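Local coordinates for kojibiose phosphorylase (Gut metagenome, PDB 6W0P), which belongs to the family 65 glycoside hydrolases, carbohydrate-active enzymes with a helical-barrel catalytic domain, at residues L361-I372 against A426-D436. Sequence-based numbering, arbitrary orientation.
Sequences LYSNQEAAKDLI and AIYHYMKIYND
Gln365 lies flat along the ring of Tyr434: its CG stands 3.5 Å from the ring centroid, almost on the normal, a CH-pi contact. The amide continues it as a stack, tilted 13° from the ring plane. The extended chain, with CG anti to the backbone N, carries the amide across the ring, so that NE2 reaches Tyr430 OH, which lies in the amide plane, at 3.0 Å; the N-H...O angle of 177° makes that bond nearly straight. Tyr430 OH in turn donates to Asp436 OD2 (2.7 Å) on its anti lone pair, while Lys369 NZ forms a salt bridge to the syn lone pair of the same OD2 at 3.2 Å. Two donors thus grip one carboxylate oxygen, which probably favours the charged form of Asp436. Ile433 CG2 lies against the opposite face of Tyr434, toward its rim, and the Tyr434 hydroxyl makes a weak bond to Leu361 O.

Deeper in, Leu361, from the end of helix 351-361, is a knob among His429, Tyr430, Ile433 and Tyr434, its CD1 centred over the imidazole of His429 at 3.5 Å from the centroid. One water joins Tyr362 OH to His429 NE2, in the plane of both rings. In the second shell, Asp436 OD1 caps Phe439 N of helix 437-458, and Phe439 meets Tyr430 edge-to-face. The axes of helices 365-372 and 426-434 approach to 10.4 Å at 157°, nearly antiparallel. Tyr430 is this pair's knob, among Gln365, Ala368, Lys369 and Ile372, as in neighbouring helices of the (alpha/alpha)6 barrel expected of a family 65 catalytic domain.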
loop_
_atom_site.group_PDB
_atom_site.type_symbol
_atom_site.label_atom_id
_atom_site.label_comp_id
_atom_site.label_asym_id
_atom_site.label_seq_id
_atom_site.Cartn_x
_atom_site.Cartn_y
_atom_site.Cartn_z
ATOM N N LEU A 361 -12.251 18.078 -30.606
ATOM C CA LEU A 361 -12.421 19.551 -30.686
ATOM C C LEU A 361 -12.382 19.993 -32.151
ATOM O O LEU A 361 -13.108 20.915 -32.489
ATOM C CB LEU A 361 -11.328 20.247 -29.876
ATOM C CG LEU A 361 -11.550 20.273 -28.368
ATOM C CD1 LEU A 361 -10.298 20.750 -27.653
ATOM C CD2 LEU A 361 -12.757 21.122 -27.980
ATOM N N TYR A 362 -11.575 19.329 -32.985
ATOM C CA TYR A 362 -11.312 19.725 -34.390
ATOM C C TYR A 362 -12.138 18.898 -35.379
ATOM O O TYR A 362 -12.022 19.176 -36.576
ATOM C CB TYR A 362 -9.813 19.644 -34.675
ATOM C CG TYR A 362 -9.029 20.769 -34.061
ATOM C CD1 TYR A 362 -9.036 22.032 -34.631
ATOM C CD2 TYR A 362 -8.299 20.579 -32.897
ATOM C CE1 TYR A 362 -8.320 23.067 -34.063
ATOM C CE2 TYR A 362 -7.568 21.602 -32.320
ATOM C CZ TYR A 362 -7.596 22.858 -32.901
ATOM O OH TYR A 362 -6.910 23.891 -32.330
ATOM N N SER A 363 -12.964 17.958 -34.918
ATOM C CA SER A 363 -13.797 17.084 -35.789
ATOM C C SER A 363 -15.270 17.091 -35.390
ATOM O O SER A 363 -16.077 16.896 -36.277
ATOM C CB SER A 363 -13.289 15.662 -35.846
ATOM O OG SER A 363 -13.384 15.015 -34.587
ATOM N N ASN A 364 -15.633 17.240 -34.121
ATOM C CA ASN A 364 -17.019 16.918 -33.683
ATOM C C ASN A 364 -17.320 17.639 -32.371
ATOM O O ASN A 364 -17.012 17.088 -31.295
ATOM C CB ASN A 364 -17.183 15.404 -33.570
ATOM C CG ASN A 364 -18.582 14.938 -33.234
ATOM O OD1 ASN A 364 -19.468 15.759 -32.994
ATOM N ND2 ASN A 364 -18.765 13.612 -33.195
ATOM N N GLN A 365 -17.939 18.812 -32.453
ATOM C CA GLN A 365 -18.189 19.645 -31.251
ATOM C C GLN A 365 -19.006 18.878 -30.207
ATOM O O GLN A 365 -18.762 19.061 -28.995
ATOM C CB GLN A 365 -18.944 20.921 -31.593
ATOM C CG GLN A 365 -19.032 21.844 -30.392
ATOM C CD GLN A 365 -19.771 23.105 -30.730
ATOM O OE1 GLN A 365 -20.031 23.379 -31.900
ATOM N NE2 GLN A 365 -20.119 23.859 -29.702
ATOM N N GLU A 366 -19.990 18.115 -30.653
ATOM C CA GLU A 366 -20.933 17.383 -29.773
ATOM C C GLU A 366 -20.149 16.298 -29.012
ATOM O O GLU A 366 -20.401 16.099 -27.815
ATOM C CB GLU A 366 -22.078 16.845 -30.638
ATOM C CG GLU A 366 -23.272 16.314 -29.853
ATOM C CD GLU A 366 -24.001 17.309 -28.948
ATOM O OE1 GLU A 366 -23.800 18.553 -29.089
ATOM O OE2 GLU A 366 -24.791 16.829 -28.090
ATOM N N ALA A 367 -19.196 15.637 -29.665
ATOM C CA ALA A 367 -18.300 14.673 -29.000
ATOM C C ALA A 367 -17.424 15.408 -27.975
ATOM O O ALA A 367 -17.400 14.959 -26.811
ATOM C CB ALA A 367 -17.491 13.918 -30.021
ATOM N N ALA A 368 -16.762 16.504 -28.358
ATOM C CA ALA A 368 -15.920 17.315 -27.441
ATOM C C ALA A 368 -16.752 17.746 -26.225
ATOM O O ALA A 368 -16.314 17.543 -25.091
ATOM C CB ALA A 368 -15.346 18.516 -28.150
ATOM N N LYS A 369 -17.925 18.328 -26.454
ATOM C CA LYS A 369 -18.808 18.829 -25.362
ATOM C C LYS A 369 -19.272 17.658 -24.477
ATOM O O LYS A 369 -19.308 17.835 -23.252
ATOM C CB LYS A 369 -19.982 19.619 -25.952
ATOM C CG LYS A 369 -21.114 19.944 -24.987
ATOM C CD LYS A 369 -21.808 21.287 -25.235
ATOM C CE LYS A 369 -23.147 21.175 -25.945
ATOM N NZ LYS A 369 -23.581 22.488 -26.497
ATOM N N ASP A 370 -19.581 16.495 -25.066
ATOM C CA ASP A 370 -20.087 15.302 -24.332
ATOM C C ASP A 370 -18.998 14.753 -23.411
ATOM O O ASP A 370 -19.337 14.391 -22.257
ATOM C CB ASP A 370 -20.681 14.255 -25.272
ATOM C CG ASP A 370 -22.147 14.520 -25.596
ATOM O OD1 ASP A 370 -22.658 15.528 -25.099
ATOM O OD2 ASP A 370 -22.769 13.727 -26.357
ATOM N N LEU A 371 -17.741 14.728 -23.864
ATOM C CA LEU A 371 -16.593 14.340 -23.006
ATOM C C LEU A 371 -16.577 15.196 -21.733
ATOM O O LEU A 371 -16.405 14.609 -20.650
ATOM C CB LEU A 371 -15.282 14.459 -23.782
ATOM C CG LEU A 371 -15.020 13.300 -24.723
ATOM C CD1 LEU A 371 -13.765 13.533 -25.545
ATOM C CD2 LEU A 371 -14.904 12.006 -23.947
ATOM N N ILE A 372 -16.790 16.517 -21.829
ATOM C CA ILE A 372 -16.839 17.405 -20.627
ATOM C C ILE A 372 -18.141 17.166 -19.839
ATOM O O ILE A 372 -18.078 17.191 -18.603
ATOM C CB ILE A 372 -16.626 18.859 -21.033
ATOM C CG1 ILE A 372 -15.247 19.039 -21.663
ATOM C CG2 ILE A 372 -16.819 19.792 -19.858
ATOM C CD1 ILE A 372 -15.211 20.091 -22.759
ATOM N N ALA A 426 -9.804 21.172 -20.087
ATOM C CA ALA A 426 -10.795 20.771 -21.109
ATOM C C ALA A 426 -11.833 21.888 -21.286
ATOM O O ALA A 426 -12.091 22.251 -22.441
ATOM C CB ALA A 426 -11.452 19.453 -20.752
ATOM N N ILE A 427 -12.389 22.433 -20.193
ATOM C CA ILE A 427 -13.397 23.529 -20.278
ATOM C C ILE A 427 -12.769 24.690 -21.050
ATOM O O ILE A 427 -13.386 25.138 -22.052
ATOM C CB ILE A 427 -13.897 23.941 -18.887
ATOM C CG1 ILE A 427 -14.798 22.871 -18.268
ATOM C CG2 ILE A 427 -14.591 25.293 -18.928
ATOM C CD1 ILE A 427 -14.915 22.984 -16.757
ATOM N N TYR A 428 -11.583 25.129 -20.618
ATOM C CA TYR A 428 -10.764 26.200 -21.238
ATOM C C TYR A 428 -10.475 25.899 -22.718
ATOM O O TYR A 428 -10.680 26.770 -23.576
ATOM C CB TYR A 428 -9.473 26.366 -20.443
ATOM C CG TYR A 428 -8.399 27.166 -21.127
ATOM C CD1 TYR A 428 -8.444 28.552 -21.178
ATOM C CD2 TYR A 428 -7.310 26.533 -21.706
ATOM C CE1 TYR A 428 -7.449 29.286 -21.810
ATOM C CE2 TYR A 428 -6.300 27.253 -22.326
ATOM C CZ TYR A 428 -6.372 28.631 -22.383
ATOM O OH TYR A 428 -5.346 29.300 -22.998
ATOM N N HIS A 429 -10.012 24.693 -23.036
ATOM C CA HIS A 429 -9.665 24.290 -24.422
ATOM C C HIS A 429 -10.933 24.326 -25.285
ATOM O O HIS A 429 -10.895 24.854 -26.410
ATOM C CB HIS A 429 -8.944 22.932 -24.414
ATOM C CG HIS A 429 -8.078 22.697 -25.602
ATOM N ND1 HIS A 429 -7.389 21.513 -25.783
ATOM C CD2 HIS A 429 -7.846 23.451 -26.692
ATOM C CE1 HIS A 429 -6.732 21.577 -26.929
ATOM N NE2 HIS A 429 -7.000 22.753 -27.515
ATOM N N TYR A 430 -12.038 23.832 -24.737
ATOM C CA TYR A 430 -13.351 23.770 -25.414
ATOM C C TYR A 430 -13.821 25.189 -25.774
ATOM O O TYR A 430 -14.274 25.434 -26.923
ATOM C CB TYR A 430 -14.375 23.095 -24.505
ATOM C CG TYR A 430 -15.745 23.064 -25.116
ATOM C CD1 TYR A 430 -15.968 22.308 -26.250
ATOM C CD2 TYR A 430 -16.798 23.808 -24.602
ATOM C CE1 TYR A 430 -17.211 22.270 -26.858
ATOM C CE2 TYR A 430 -18.051 23.772 -25.193
ATOM C CZ TYR A 430 -18.250 23.011 -26.336
ATOM O OH TYR A 430 -19.451 22.949 -26.967
ATOM N N MET A 431 -13.751 26.095 -24.793
ATOM C CA MET A 431 -14.183 27.501 -24.958
ATOM C C MET A 431 -13.227 28.172 -25.953
ATOM O O MET A 431 -13.692 29.008 -26.741
ATOM C CB MET A 431 -14.192 28.243 -23.614
ATOM C CG MET A 431 -15.244 27.697 -22.655
ATOM S SD MET A 431 -16.957 27.912 -23.268
ATOM C CE MET A 431 -17.040 29.704 -23.269
ATOM N N LYS A 432 -11.956 27.776 -25.960
ATOM C CA LYS A 432 -10.955 28.391 -26.856
ATOM C C LYS A 432 -11.260 28.006 -28.314
ATOM O O LYS A 432 -11.012 28.826 -29.184
ATOM C CB LYS A 432 -9.545 27.987 -26.431
ATOM C CG LYS A 432 -8.445 28.589 -27.289
ATOM C CD LYS A 432 -7.162 27.810 -27.236
ATOM C CE LYS A 432 -6.108 28.402 -26.323
ATOM N NZ LYS A 432 -4.844 27.624 -26.431
ATOM N N ILE A 433 -11.807 26.819 -28.573
ATOM C CA ILE A 433 -12.141 26.382 -29.958
ATOM C C ILE A 433 -13.547 26.870 -30.343
ATOM O O ILE A 433 -13.719 27.234 -31.510
ATOM C CB ILE A 433 -11.988 24.854 -30.099
ATOM C CG1 ILE A 433 -10.591 24.368 -29.699
ATOM C CG2 ILE A 433 -12.353 24.414 -31.504
ATOM C CD1 ILE A 433 -9.451 25.053 -30.435
ATOM N N TYR A 434 -14.513 26.888 -29.420
ATOM C CA TYR A 434 -15.957 27.074 -29.743
ATOM C C TYR A 434 -16.622 28.267 -29.050
ATOM O O TYR A 434 -17.777 28.587 -29.415
ATOM C CB TYR A 434 -16.722 25.824 -29.340
ATOM C CG TYR A 434 -16.421 24.681 -30.261
ATOM C CD1 TYR A 434 -16.875 24.704 -31.568
ATOM C CD2 TYR A 434 -15.660 23.603 -29.838
ATOM C CE1 TYR A 434 -16.612 23.648 -32.423
ATOM C CE2 TYR A 434 -15.393 22.543 -30.681
ATOM C CZ TYR A 434 -15.874 22.569 -31.975
ATOM O OH TYR A 434 -15.617 21.539 -32.817
ATOM N N ASN A 435 -15.960 28.866 -28.063
ATOM C CA ASN A 435 -16.505 29.971 -27.232
ATOM C C ASN A 435 -18.019 29.781 -27.045
ATOM O O ASN A 435 -18.776 30.682 -27.436
ATOM C CB ASN A 435 -16.145 31.320 -27.852
ATOM C CG ASN A 435 -16.365 32.446 -26.870
ATOM O OD1 ASN A 435 -16.793 32.207 -25.743
ATOM N ND2 ASN A 435 -16.070 33.668 -27.288
ATOM N N ASP A 436 -18.418 28.651 -26.455
ATOM C CA ASP A 436 -19.823 28.199 -26.289
ATOM C C ASP A 436 -20.403 28.832 -25.018
ATOM O O ASP A 436 -20.297 28.228 -23.932
ATOM C CB ASP A 436 -19.865 26.675 -26.263
ATOM C CG ASP A 436 -21.243 26.057 -26.104
ATOM O OD1 ASP A 436 -22.191 26.800 -25.724
ATOM O OD2 ASP A 436 -21.345 24.825 -26.327
HETATM O O HOH W 1 -5.653 23.437 -29.843
#